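Putative retaining b-glycosidase (Saccharophagus degradans, PDB 5A95) probably hydrolyses mixed-linkage beta-glucans as a retaining glycoside hydrolase of family 5, subfamily 26, and holds glucan oligosaccharides in its binding pocket. Local coordinates at residues Lys206-Tyr217 against Ala242-Ala250; Gly198-Lys206 against Ala228-Ile239. The protein carries 1 engineered substitution. One frame throughout, in Å; residues are numbered along the deposited sequence.

Contact 1. Residues Lys206-Tyr217 against Ala242-Ala250; sequences KTLNESLIDMIY and APIEREGIA. With NA (sodium ion), chain L.
R246 and D214 form a side-on salt bridge that ties helix 202-219, an outer helix of the family 5 (beta/alpha)8 barrel, to the loop running into strand 250-252. NE of R246 lies 2.7 Å from OD1 of D214, and NH2 of R246 lies 2.9 Å from OD2 of D214. Both oxygens are met on their syn sides, and the carboxylate and guanidinium planes, 13° apart, lie almost flat with each other. A bend at chi2 (-73°) lays the guanidinium across the helix surface, where CB of E210 packs over one face. NH1 of R246 is also bonded to the carbonyl O of E245, from above the carbonyl plane, so three nitrogens fix the rotation of the group.

A second ionic set joins K206, E210 and E245. NZ of K206 is 2.8 Å from OE2 of E245, on its anti lone pair, and 2.8 Å from OE2 of E210. The same E210 oxygen accepts the backbone N of E245 at 2.9 Å in a nearly straight bond (168°); lysine and amide reach it from opposite faces of the carboxylate plane. The two glutamate OE2 atoms are 4.2 Å apart, and the lysine between them probably offsets their repulsion, while water 1 bridges OE1 of E210 and OE2 of E245.

The apolar layer is built by isoleucines. CD1 of I213 packs at 3.7 Å on CG2 of I244 and meets CD1 of I249 tip to tip, and CD1 of I244 touches CB of N209.

Farther along the helix, O of M215 and, from the second subunit, O of T196 bind one sodium ion. One turn beyond I213, OH of Y217 donates to O of E247 at 2.7 Å, in the carbonyl plane and on a lone pair.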
loop_
_atom_site.group_PDB
_atom_site.type_symbol
_atom_site.label_atom_id
_atom_site.label_comp_id
_atom_site.label_asym_id
_atom_site.label_seq_id
_atom_site.Cartn_x
_atom_site.Cartn_y
_atom_site.Cartn_z
ATOM N N LYS A 206 1.408 -8.418 17.435
ATOM C CA LYS A 206 2.499 -8.084 18.348
ATOM C C LYS A 206 3.679 -7.451 17.600
ATOM O O LYS A 206 4.182 -6.402 17.982
ATOM C CB LYS A 206 2.927 -9.360 19.078
ATOM C CG LYS A 206 4.226 -9.275 19.885
ATOM C CD LYS A 206 4.598 -10.667 20.403
ATOM C CE LYS A 206 5.857 -10.698 21.245
ATOM N NZ LYS A 206 7.042 -10.252 20.501
ATOM N N THR A 207 4.102 -8.093 16.513
ATOM C CA THR A 207 5.217 -7.598 15.725
ATOM C C THR A 207 4.958 -6.200 15.181
ATOM O O THR A 207 5.834 -5.335 15.177
ATOM C CB THR A 207 5.577 -8.616 14.617
ATOM O OG1 THR A 207 5.963 -9.840 15.255
ATOM C CG2 THR A 207 6.734 -8.141 13.727
ATOM N N LEU A 208 3.746 -5.977 14.673
ATOM C CA LEU A 208 3.399 -4.693 14.112
ATOM C C LEU A 208 3.374 -3.597 15.195
ATOM O O LEU A 208 3.846 -2.475 14.968
ATOM C CB LEU A 208 2.110 -4.788 13.303
ATOM C CG LEU A 208 1.675 -3.533 12.585
ATOM C CD1 LEU A 208 2.757 -2.917 11.699
ATOM C CD2 LEU A 208 0.451 -3.841 11.748
ATOM N N ASN A 209 2.822 -3.924 16.361
ATOM C CA ASN A 209 2.877 -2.964 17.448
ATOM C C ASN A 209 4.319 -2.641 17.858
ATOM O O ASN A 209 4.626 -1.463 18.109
ATOM C CB ASN A 209 2.081 -3.418 18.676
ATOM C CG ASN A 209 0.610 -3.157 18.534
ATOM O OD1 ASN A 209 0.100 -2.157 18.999
ATOM N ND2 ASN A 209 -0.074 -4.028 17.822
ATOM N N GLU A 210 5.168 -3.659 17.908
ATOM C CA GLU A 210 6.588 -3.434 18.221
ATOM C C GLU A 210 7.245 -2.524 17.184
ATOM O O GLU A 210 8.087 -1.688 17.524
ATOM C CB GLU A 210 7.326 -4.758 18.382
ATOM C CG GLU A 210 6.954 -5.462 19.661
ATOM C CD GLU A 210 7.394 -6.900 19.791
ATOM O OE1 GLU A 210 7.939 -7.462 18.814
ATOM O OE2 GLU A 210 7.156 -7.477 20.886
ATOM N N SER A 211 6.836 -2.653 15.934
ATOM C CA SER A 211 7.369 -1.803 14.882
ATOM C C SER A 211 6.963 -0.352 15.064
ATOM O O SER A 211 7.768 0.563 14.925
ATOM C CB SER A 211 6.917 -2.339 13.517
ATOM O OG SER A 211 7.492 -1.624 12.439
ATOM N N LEU A 212 5.694 -0.123 15.382
ATOM C CA LEU A 212 5.229 1.220 15.672
ATOM C C LEU A 212 5.962 1.799 16.908
ATOM O O LEU A 212 6.372 2.957 16.908
ATOM C CB LEU A 212 3.715 1.247 15.891
ATOM C CG LEU A 212 2.854 0.920 14.654
ATOM C CD1 LEU A 212 1.398 0.790 15.018
ATOM C CD2 LEU A 212 3.030 1.955 13.579
ATOM N N ILE A 213 6.073 1.002 17.966
ATOM C CA ILE A 213 6.759 1.428 19.184
ATOM C C ILE A 213 8.202 1.823 18.878
ATOM O O ILE A 213 8.695 2.830 19.391
ATOM C CB ILE A 213 6.681 0.337 20.263
ATOM C CG1 ILE A 213 5.229 0.221 20.772
ATOM C CG2 ILE A 213 7.614 0.674 21.421
ATOM C CD1 ILE A 213 4.945 -1.091 21.452
ATOM N N ASP A 214 8.881 1.041 18.048
ATOM C CA ASP A 214 10.278 1.378 17.748
ATOM C C ASP A 214 10.404 2.730 17.060
ATOM O O ASP A 214 11.310 3.486 17.369
ATOM C CB ASP A 214 10.919 0.263 16.918
ATOM C CG ASP A 214 11.197 -0.989 17.720
ATOM O OD1 ASP A 214 11.209 -0.914 18.966
ATOM O OD2 ASP A 214 11.399 -2.065 17.114
ATOM N N MET A 215 9.519 3.030 16.109
ATOM C CA MET A 215 9.532 4.334 15.457
ATOM C C MET A 215 9.284 5.464 16.434
ATOM O O MET A 215 9.906 6.511 16.366
ATOM C CB MET A 215 8.417 4.468 14.398
ATOM C CG MET A 215 8.571 3.723 13.121
ATOM S SD MET A 215 7.055 3.936 12.153
ATOM C CE MET A 215 7.260 5.652 11.637
ATOM N N ILE A 216 8.317 5.250 17.323
ATOM C CA ILE A 216 7.949 6.245 18.315
ATOM C C ILE A 216 9.111 6.488 19.292
ATOM O O ILE A 216 9.530 7.634 19.530
ATOM C CB ILE A 216 6.673 5.819 19.041
ATOM C CG1 ILE A 216 5.474 5.906 18.081
ATOM C CG2 ILE A 216 6.421 6.670 20.278
ATOM C CD1 ILE A 216 4.235 5.202 18.588
ATOM N N TYR A 217 9.641 5.401 19.852
ATOM C CA TYR A 217 10.721 5.510 20.840
ATOM C C TYR A 217 11.987 6.115 20.269
ATOM O O TYR A 217 12.724 6.776 21.011
ATOM C CB TYR A 217 10.985 4.151 21.480
ATOM C CG TYR A 217 10.042 3.752 22.601
ATOM C CD1 TYR A 217 9.060 4.606 23.114
ATOM C CD2 TYR A 217 10.177 2.493 23.187
ATOM C CE1 TYR A 217 8.281 4.222 24.179
ATOM C CE2 TYR A 217 9.383 2.101 24.244
ATOM C CZ TYR A 217 8.428 2.971 24.732
ATOM O OH TYR A 217 7.666 2.621 25.831
ATOM N N ALA A 242 3.288 -14.036 25.503
ATOM C CA ALA A 242 3.822 -13.273 24.367
ATOM C C ALA A 242 3.561 -11.787 24.512
ATOM O O ALA A 242 2.955 -11.141 23.649
ATOM C CB ALA A 242 3.278 -13.805 23.058
ATOM N N PRO A 243 4.054 -11.192 25.611
ATOM C CA PRO A 243 3.864 -9.762 25.786
ATOM C C PRO A 243 4.682 -8.964 24.764
ATOM O O PRO A 243 5.695 -9.440 24.248
ATOM C CB PRO A 243 4.421 -9.520 27.190
ATOM C CG PRO A 243 5.460 -10.572 27.371
ATOM C CD PRO A 243 4.888 -11.777 26.682
ATOM N N ILE A 244 4.304 -7.712 24.548
ATOM C CA ILE A 244 5.143 -6.809 23.774
ATOM C C ILE A 244 6.511 -6.716 24.438
ATOM O O ILE A 244 6.610 -6.481 25.658
ATOM C CB ILE A 244 4.513 -5.407 23.762
ATOM C CG1 ILE A 244 3.149 -5.408 23.105
ATOM C CG2 ILE A 244 5.450 -4.369 23.160
ATOM C CD1 ILE A 244 3.167 -5.668 21.636
ATOM N N GLU A 245 7.569 -6.897 23.653
ATOM C CA GLU A 245 8.923 -6.989 24.204
ATOM C C GLU A 245 9.605 -5.622 24.254
ATOM O O GLU A 245 10.696 -5.461 23.701
ATOM C CB GLU A 245 9.735 -8.016 23.400
ATOM C CG GLU A 245 9.205 -9.435 23.585
ATOM C CD GLU A 245 9.984 -10.427 22.769
ATOM O OE1 GLU A 245 11.078 -10.760 23.216
ATOM O OE2 GLU A 245 9.518 -10.874 21.714
ATOM N N ARG A 246 8.955 -4.661 24.905
ATOM C CA ARG A 246 9.487 -3.331 25.066
ATOM C C ARG A 246 9.100 -2.869 26.472
ATOM O O ARG A 246 8.098 -3.314 27.017
ATOM C CB ARG A 246 8.886 -2.368 24.010
ATOM C CG ARG A 246 9.045 -2.822 22.557
ATOM C CD ARG A 246 10.463 -2.688 22.066
ATOM N NE ARG A 246 10.639 -2.976 20.639
ATOM C CZ ARG A 246 10.823 -4.196 20.117
ATOM N NH1 ARG A 246 10.788 -5.275 20.872
ATOM N NH2 ARG A 246 11.054 -4.334 18.834
ATOM N N GLU A 247 9.906 -1.999 27.054
ATOM C CA GLU A 247 9.610 -1.370 28.325
ATOM C C GLU A 247 8.660 -0.194 28.133
ATOM O O GLU A 247 8.574 0.395 27.053
ATOM C CB GLU A 247 10.896 -0.837 28.976
ATOM C CG GLU A 247 11.926 -1.884 29.357
ATOM C CD GLU A 247 11.581 -2.618 30.633
ATOM O OE1 GLU A 247 10.994 -1.987 31.558
ATOM O OE2 GLU A 247 11.892 -3.829 30.702
ATOM N N GLY A 248 7.973 0.166 29.206
ATOM C CA GLY A 248 7.197 1.384 29.281
ATOM C C GLY A 248 5.860 1.377 28.562
ATOM O O GLY A 248 5.340 2.428 28.261
ATOM N N ILE A 249 5.319 0.175 28.380
ATOM C CA ILE A 249 4.076 -0.114 27.643
ATOM C C ILE A 249 2.927 -0.243 28.622
ATOM O O ILE A 249 3.074 -0.862 29.681
ATOM C CB ILE A 249 4.237 -1.505 26.876
ATOM C CG1 ILE A 249 5.492 -1.465 26.001
ATOM C CG2 ILE A 249 3.035 -1.910 26.055
ATOM C CD1 ILE A 249 5.534 -0.267 25.094
ATOM N N ALA A 250 1.783 0.337 28.278
ATOM C CA ALA A 250 0.537 0.062 28.963
ATOM C C ALA A 250 -0.380 -0.692 28.006
ATOM O O ALA A 250 -0.181 -0.663 26.776
ATOM C CB ALA A 250 -0.111 1.357 29.406
HETATM NA NA NA L . 9.035 8.367 14.457
HETATM O O HOH W 1 10.064 -9.381 19.473
HETATM O O HOH W 2 8.942 11.098 14.724
#

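Contact 2. Residues Gly198-Lys206 against Ala228-Ile239; sequences GERNWAEWK and AGFNWAYDLSPI
F230 sits at the centre of an aromatic cluster with W202 and W205. The edge of W202 points at the face of F230, an edge-to-face pair with planes at 76°, and CB of R200 makes a CH-pi contact over the opposite face. CD1 of W205 packs against CE1 of F230 at 3.7 Å, the rings meeting obliquely. With CG anti to the backbone N (chi1 -180°), the indole of W202 swings out beneath P238, whose CB is 3.5 Å from the centroid of the five-membered ring in a second CH-pi contact. CG2 of I239 extends this packing to CZ2 of W202.

At the polar edge, NE1 of W205 donates to O of A228 at 2.8 Å, almost along the C=O axis and in the indole plane. N201 caps helix 202-219, its OD1 accepting N of E204. The indole N-H of W202 is bonded to O of A242. With an alanine here instead of W202, P238 would probably lose the ring beneath it, F230 an aromatic partner and O of A242 its indole donor. Apolar ring faces thus carry the packing, while two indole nitrogens, each given a backbone carbonyl, fix how the rings are turned.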
loop_
_atom_site.group_PDB
_atom_site.type_symbol
_atom_site.label_atom_id
_atom_site.label_comp_id
_atom_site.label_asym_id
_atom_site.label_seq_id
_atom_site.Cartn_x
_atom_site.Cartn_y
_atom_site.Cartn_z
ATOM N N GLY A 198 -9.647 -10.842 7.873
ATOM C CA GLY A 198 -8.300 -11.425 7.900
ATOM C C GLY A 198 -8.257 -12.476 8.987
ATOM O O GLY A 198 -9.234 -12.662 9.711
ATOM N N GLU A 199 -7.150 -13.179 9.087
ATOM C CA GLU A 199 -6.981 -14.195 10.135
ATOM C C GLU A 199 -6.346 -13.527 11.356
ATOM O O GLU A 199 -5.179 -13.168 11.329
ATOM C CB GLU A 199 -6.066 -15.347 9.663
ATOM C CG GLU A 199 -5.731 -16.362 10.766
ATOM C CD GLU A 199 -4.751 -17.443 10.386
ATOM O OE1 GLU A 199 -4.641 -17.758 9.189
ATOM O OE2 GLU A 199 -4.091 -18.000 11.298
ATOM N N ARG A 200 -7.080 -13.408 12.445
ATOM C CA ARG A 200 -6.478 -12.794 13.610
ATOM C C ARG A 200 -5.291 -13.639 14.039
ATOM O O ARG A 200 -5.388 -14.854 14.117
ATOM C CB ARG A 200 -7.495 -12.556 14.725
ATOM C CG ARG A 200 -7.796 -13.731 15.608
ATOM C CD ARG A 200 -8.825 -13.391 16.679
ATOM N NE ARG A 200 -10.157 -13.163 16.124
ATOM C CZ ARG A 200 -11.001 -14.125 15.776
ATOM N NH1 ARG A 200 -10.669 -15.420 15.867
ATOM N NH2 ARG A 200 -12.184 -13.780 15.338
ATOM N N ASN A 201 -4.186 -12.968 14.324
ATOM C CA ASN A 201 -2.939 -13.660 14.647
ATOM C C ASN A 201 -2.126 -12.803 15.603
ATOM O O ASN A 201 -1.677 -11.719 15.232
ATOM C CB ASN A 201 -2.137 -13.941 13.389
ATOM C CG ASN A 201 -0.897 -14.774 13.675
ATOM O OD1 ASN A 201 0.201 -14.247 13.810
ATOM N ND2 ASN A 201 -1.084 -16.088 13.823
ATOM N N TRP A 202 -1.973 -13.279 16.833
ATOM C CA TRP A 202 -1.257 -12.483 17.825
ATOM C C TRP A 202 0.172 -12.181 17.409
ATOM O O TRP A 202 0.628 -11.046 17.564
ATOM C CB TRP A 202 -1.296 -13.164 19.214
ATOM C CG TRP A 202 -0.571 -12.345 20.235
ATOM C CD1 TRP A 202 0.624 -12.611 20.787
ATOM C CD2 TRP A 202 -0.990 -11.081 20.746
ATOM N NE1 TRP A 202 0.994 -11.595 21.620
ATOM C CE2 TRP A 202 0.014 -10.650 21.636
ATOM C CE3 TRP A 202 -2.128 -10.293 20.584
ATOM C CZ2 TRP A 202 -0.058 -9.454 22.306
ATOM C CZ3 TRP A 202 -2.203 -9.107 21.276
ATOM C CH2 TRP A 202 -1.189 -8.705 22.135
ATOM N N ALA A 203 0.899 -13.169 16.904
ATOM C CA ALA A 203 2.280 -12.885 16.580
ATOM C C ALA A 203 2.426 -11.750 15.566
ATOM O O ALA A 203 3.277 -10.878 15.699
ATOM C CB ALA A 203 2.988 -14.155 16.096
ATOM N N GLU A 204 1.579 -11.766 14.549
ATOM C CA GLU A 204 1.572 -10.718 13.542
ATOM C C GLU A 204 1.259 -9.343 14.149
ATOM O O GLU A 204 1.918 -8.348 13.876
ATOM C CB GLU A 204 0.548 -11.093 12.479
ATOM C CG GLU A 204 0.328 -10.094 11.366
ATOM C CD GLU A 204 -0.638 -10.624 10.336
ATOM O OE1 GLU A 204 -1.764 -10.988 10.721
ATOM O OE2 GLU A 204 -0.293 -10.594 9.128
ATOM N N TRP A 205 0.270 -9.325 15.014
ATOM C CA TRP A 205 -0.166 -8.074 15.627
ATOM C C TRP A 205 0.867 -7.533 16.606
ATOM O O TRP A 205 1.178 -6.342 16.601
ATOM C CB TRP A 205 -1.554 -8.244 16.255
ATOM C CG TRP A 205 -2.127 -7.016 16.853
ATOM C CD1 TRP A 205 -2.608 -6.880 18.121
ATOM C CD2 TRP A 205 -2.355 -5.756 16.215
ATOM N NE1 TRP A 205 -3.073 -5.613 18.332
ATOM C CE2 TRP A 205 -2.934 -4.900 17.175
ATOM C CE3 TRP A 205 -2.074 -5.240 14.955
ATOM C CZ2 TRP A 205 -3.216 -3.577 16.901
ATOM C CZ3 TRP A 205 -2.337 -3.926 14.698
ATOM C CH2 TRP A 205 -2.901 -3.101 15.670
ATOM N N LYS A 206 1.408 -8.418 17.435
ATOM C CA LYS A 206 2.499 -8.084 18.348
ATOM C C LYS A 206 3.679 -7.451 17.600
ATOM O O LYS A 206 4.182 -6.402 17.982
ATOM C CB LYS A 206 2.927 -9.360 19.078
ATOM C CG LYS A 206 4.226 -9.275 19.885
ATOM C CD LYS A 206 4.598 -10.667 20.403
ATOM C CE LYS A 206 5.857 -10.698 21.245
ATOM N NZ LYS A 206 7.042 -10.252 20.501
ATOM N N ALA A 228 -3.433 -2.730 22.378
ATOM C CA ALA A 228 -4.703 -3.424 22.516
ATOM C C ALA A 228 -4.660 -4.831 21.908
ATOM O O ALA A 228 -3.919 -5.104 20.961
ATOM C CB ALA A 228 -5.802 -2.668 21.801
ATOM N N GLY A 229 -5.482 -5.696 22.481
ATOM C CA GLY A 229 -5.728 -7.014 21.944
ATOM C C GLY A 229 -6.974 -7.087 21.067
ATOM O O GLY A 229 -7.602 -6.087 20.715
ATOM N N PHE A 230 -7.298 -8.316 20.697
ATOM C CA PHE A 230 -8.405 -8.618 19.787
ATOM C C PHE A 230 -9.760 -8.537 20.473
ATOM O O PHE A 230 -9.897 -8.141 21.643
ATOM C CB PHE A 230 -8.183 -9.995 19.125
ATOM C CG PHE A 230 -6.868 -10.133 18.378
ATOM C CD1 PHE A 230 -6.339 -9.093 17.649
ATOM C CD2 PHE A 230 -6.195 -11.340 18.376
ATOM C CE1 PHE A 230 -5.156 -9.233 16.934
ATOM C CE2 PHE A 230 -5.024 -11.483 17.670
ATOM C CZ PHE A 230 -4.513 -10.442 16.968
ATOM N N ASN A 231 -10.805 -8.847 19.691
ATOM C CA ASN A 231 -12.186 -8.717 20.133
ATOM C C ASN A 231 -12.491 -7.284 20.555
ATOM O O ASN A 231 -13.118 -7.041 21.579
ATOM C CB ASN A 231 -12.505 -9.713 21.268
ATOM C CG ASN A 231 -13.995 -9.827 21.557
ATOM O OD1 ASN A 231 -14.837 -9.391 20.773
ATOM N ND2 ASN A 231 -14.323 -10.329 22.738
ATOM N N TRP A 232 -12.104 -6.345 19.704
ATOM C CA TRP A 232 -12.316 -4.922 19.930
ATOM C C TRP A 232 -11.640 -4.449 21.227
ATOM O O TRP A 232 -12.274 -3.855 22.113
ATOM C CB TRP A 232 -13.797 -4.549 19.927
ATOM C CG TRP A 232 -14.518 -4.668 18.604
ATOM C CD1 TRP A 232 -14.807 -3.625 17.773
ATOM C CD2 TRP A 232 -15.081 -5.831 18.009
ATOM N NE1 TRP A 232 -15.524 -4.067 16.683
ATOM C CE2 TRP A 232 -15.722 -5.412 16.805
ATOM C CE3 TRP A 232 -15.159 -7.167 18.381
ATOM C CZ2 TRP A 232 -16.364 -6.302 15.948
ATOM C CZ3 TRP A 232 -15.797 -8.048 17.518
ATOM C CH2 TRP A 232 -16.395 -7.615 16.324
ATOM N N ALA A 233 -10.338 -4.714 21.331
ATOM C CA ALA A 233 -9.538 -4.294 22.478
ATOM C C ALA A 233 -10.104 -4.854 23.769
ATOM O O ALA A 233 -10.147 -4.183 24.777
ATOM C CB ALA A 233 -9.425 -2.757 22.552
ATOM N N TYR A 234 -10.453 -6.122 23.766
ATOM C CA TYR A 234 -10.987 -6.773 24.943
ATOM C C TYR A 234 -10.109 -7.886 25.497
ATOM O O TYR A 234 -10.021 -8.052 26.710
ATOM C CB TYR A 234 -12.437 -7.247 24.703
ATOM C CG TYR A 234 -13.077 -7.707 25.971
ATOM C CD1 TYR A 234 -13.461 -6.800 26.957
ATOM C CD2 TYR A 234 -13.281 -9.052 26.208
ATOM C CE1 TYR A 234 -13.985 -7.237 28.146
ATOM C CE2 TYR A 234 -13.846 -9.494 27.406
ATOM C CZ TYR A 234 -14.183 -8.558 28.382
ATOM O OH TYR A 234 -14.701 -8.959 29.607
ATOM N N ASP A 235 -9.430 -8.635 24.640
ATOM C CA ASP A 235 -8.685 -9.818 25.084
ATOM C C ASP A 235 -7.182 -9.548 25.163
ATOM O O ASP A 235 -6.490 -9.512 24.139
ATOM C CB ASP A 235 -8.972 -11.011 24.154
ATOM C CG ASP A 235 -8.304 -12.303 24.628
ATOM O OD1 ASP A 235 -7.798 -12.340 25.766
ATOM O OD2 ASP A 235 -8.327 -13.282 23.853
ATOM N N LEU A 236 -6.689 -9.372 26.384
ATOM C CA LEU A 236 -5.256 -9.204 26.634
ATOM C C LEU A 236 -4.565 -10.527 26.976
ATOM O O LEU A 236 -3.363 -10.558 27.111
ATOM C CB LEU A 236 -5.036 -8.210 27.758
ATOM C CG LEU A 236 -5.354 -6.761 27.455
ATOM C CD1 LEU A 236 -5.156 -5.906 28.692
ATOM C CD2 LEU A 236 -4.499 -6.244 26.289
ATOM N N SER A 237 -5.307 -11.621 27.070
ATOM C CA SER A 237 -4.702 -12.867 27.530
ATOM C C SER A 237 -3.447 -13.326 26.775
ATOM O O SER A 237 -2.574 -13.908 27.399
ATOM C CB SER A 237 -5.735 -13.987 27.647
ATOM O OG SER A 237 -6.266 -14.359 26.405
ATOM N N PRO A 238 -3.316 -13.046 25.452
ATOM C CA PRO A 238 -2.064 -13.486 24.799
ATOM C C PRO A 238 -0.767 -12.916 25.389
ATOM O O PRO A 238 0.296 -13.454 25.127
ATOM C CB PRO A 238 -2.239 -13.039 23.353
ATOM C CG PRO A 238 -3.735 -13.061 23.154
ATOM C CD PRO A 238 -4.265 -12.505 24.460
ATOM N N ILE A 239 -0.841 -11.818 26.133
ATOM C CA ILE A 239 0.370 -11.196 26.674
ATOM C C ILE A 239 1.009 -11.992 27.803
ATOM O O ILE A 239 2.123 -11.678 28.190
ATOM C CB ILE A 239 0.143 -9.746 27.125
ATOM C CG1 ILE A 239 -0.609 -9.666 28.459
ATOM C CG2 ILE A 239 -0.527 -8.928 26.022
ATOM C CD1 ILE A 239 -0.777 -8.256 28.959
#

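In the fold
Both contacts use helix 202-219, contact 2 at its N-terminal start and contact 1 along the rest, with K206 common to the two. Their centres are about 14 Å apart on the same side of the chain's centre. The segments alternate in sequence: 198-206, 206-217, 228-239, 242-250. The helix leads to strand 224-227, and both partner segments belong to the long connection from that strand to 250-252, its parallel neighbour in the barrel sheet. The two contacts touch directly, through W202 and A242. One barrel helix is thus fastened along its length to the next connection, which begins at A228, whose side chain is about 11 Å from a bound glucose unit.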